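Local coordinates for protein geranylgeranyl pyrophosphate synthase (Geoglobus acetivorans, PDB 5JFQ) that condenses isopentenyl diphosphate with allylic diphosphates, starting from dimethylallyl diphosphate, to make mainly geranylgeranyl diphosphate and some farnesyl diphosphate, at residues G31-R34 with A35-Y39. Numbering follows the deposited sequence.
Sequences GLYR and AARHY
Three successive i to i+4 backbone hydrogen bonds carry about two turns of helix 30-36: Ala35 N to Gly31 O (3.3 Å), Ala36 N to Leu32 O (2.9 Å) and Arg37 N to Tyr33 O (2.8 Å). His38 N bonds to Ala35 O (i to i+3), and its 3.2 Å approach to Arg34 O has a poor angle.

The main side-chain contact is Tyr33 with Arg37, lying alongside each other and pointing the same way. The ring's edge meets a guanidinium face: Arg37 NE lies near the ring plane, 3.6 Å from Tyr33 CD2, which sits over the rim of that face, the planes 63° apart. A bend at chi2 (57°) brings Arg37 CD within 3.5 Å of Tyr33 O.

The polar ends diverge. Arg37 NH2 bonds to Lys25 O and forms a salt bridge with Glu118 of helix 105-123, on which Leu32, Tyr33 and Arg37 pack in this mainly helical prenyl synthase. An alanine in place of Arg37 would probably leave Glu118 without this countercharge and uncover the ring edge. Two side chains packed alongside each other thus serve different partners, Arg37 within the chain and Tyr33, through OH, Glu149 of the second subunit.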
loop_
_atom_site.group_PDB
_atom_site.type_symbol
_atom_site.label_atom_id
_atom_site.label_comp_id
_atom_site.label_asym_id
_atom_site.label_seq_id
_atom_site.Cartn_x
_atom_site.Cartn_y
_atom_site.Cartn_z
ATOM N N GLY B 31 5.358 18.169 3.049
ATOM C CA GLY B 31 5.051 17.877 1.662
ATOM C C GLY B 31 4.249 16.603 1.516
ATOM O O GLY B 31 3.174 16.597 0.916
ATOM N N LEU B 32 4.733 15.515 2.125
ATOM C CA LEU B 32 4.072 14.221 1.990
ATOM C C LEU B 32 2.691 14.225 2.637
ATOM O O LEU B 32 1.731 13.661 2.090
ATOM C CB LEU B 32 4.957 13.137 2.599
ATOM C CG LEU B 32 4.408 11.714 2.586
ATOM C CD1 LEU B 32 4.100 11.283 1.151
ATOM C CD2 LEU B 32 5.376 10.739 3.269
ATOM N N TYR B 33 2.563 14.875 3.787
ATOM C CA TYR B 33 1.301 14.813 4.508
ATOM C C TYR B 33 0.299 15.836 3.994
ATOM O O TYR B 33 -0.913 15.592 4.056
ATOM C CB TYR B 33 1.561 14.965 6.011
ATOM C CG TYR B 33 2.083 13.677 6.610
ATOM C CD1 TYR B 33 3.445 13.418 6.688
ATOM C CD2 TYR B 33 1.206 12.688 7.034
ATOM C CE1 TYR B 33 3.919 12.225 7.214
ATOM C CE2 TYR B 33 1.668 11.488 7.561
ATOM C CZ TYR B 33 3.023 11.264 7.653
ATOM O OH TYR B 33 3.473 10.067 8.174
ATOM N N ARG B 34 0.772 16.969 3.468
ATOM C CA ARG B 34 -0.134 17.892 2.799
ATOM C C ARG B 34 -0.854 17.168 1.675
ATOM O O ARG B 34 -2.078 17.277 1.532
ATOM C CB ARG B 34 0.654 19.092 2.279
ATOM C CG ARG B 34 -0.051 20.448 2.336
ATOM C CD ARG B 34 0.843 21.522 1.688
ATOM N NE ARG B 34 2.181 21.543 2.289
ATOM C CZ ARG B 34 3.305 21.858 1.641
ATOM N NH1 ARG B 34 3.266 22.168 0.340
ATOM N NH2 ARG B 34 4.472 21.851 2.296
ATOM N N ALA B 35 -0.108 16.357 0.921
ATOM C CA ALA B 35 -0.694 15.528 -0.121
ATOM C C ALA B 35 -1.570 14.429 0.467
ATOM O O ALA B 35 -2.671 14.167 -0.034
ATOM C CB ALA B 35 0.414 14.926 -0.989
ATOM N N ALA B 36 -1.100 13.761 1.526
ATOM C CA ALA B 36 -1.863 12.630 2.056
ATOM C C ALA B 36 -3.151 13.052 2.745
ATOM O O ALA B 36 -4.060 12.232 2.893
ATOM C CB ALA B 36 -1.020 11.813 3.039
ATOM N N ARG B 37 -3.255 14.292 3.187
ATOM C CA ARG B 37 -4.470 14.749 3.839
ATOM C C ARG B 37 -5.309 15.609 2.930
ATOM O O ARG B 37 -6.347 16.097 3.367
ATOM C CB ARG B 37 -4.157 15.536 5.120
ATOM C CG ARG B 37 -3.987 14.694 6.366
ATOM C CD ARG B 37 -2.918 13.703 6.134
ATOM N NE ARG B 37 -2.399 13.075 7.339
ATOM C CZ ARG B 37 -2.434 11.773 7.590
ATOM N NH1 ARG B 37 -2.976 10.943 6.707
ATOM N NH2 ARG B 37 -1.886 11.311 8.708
ATOM N N HIS B 38 -4.883 15.804 1.679
ATOM C CA HIS B 38 -5.591 16.700 0.771
ATOM C C HIS B 38 -7.057 16.307 0.614
ATOM O O HIS B 38 -7.950 17.134 0.823
ATOM C CB HIS B 38 -4.895 16.728 -0.584
ATOM C CG HIS B 38 -5.499 17.700 -1.542
ATOM N ND1 HIS B 38 -5.674 19.034 -1.237
ATOM C CD2 HIS B 38 -5.979 17.532 -2.798
ATOM C CE1 HIS B 38 -6.239 19.644 -2.263
ATOM N NE2 HIS B 38 -6.430 18.758 -3.226
ATOM N N TYR B 39 -7.332 15.049 0.258
ATOM C CA TYR B 39 -8.727 14.658 0.052
ATOM C C TYR B 39 -9.493 14.589 1.364
ATOM O O TYR B 39 -10.675 14.951 1.411
ATOM C CB TYR B 39 -8.824 13.317 -0.676
ATOM C CG TYR B 39 -8.400 13.358 -2.127
ATOM C CD1 TYR B 39 -8.338 14.564 -2.834
ATOM C CD2 TYR B 39 -8.053 12.189 -2.795
ATOM C CE1 TYR B 39 -7.947 14.589 -4.145
ATOM C CE2 TYR B 39 -7.655 12.215 -4.113
ATOM C CZ TYR B 39 -7.610 13.411 -4.783
ATOM O OH TYR B 39 -7.209 13.417 -6.101
#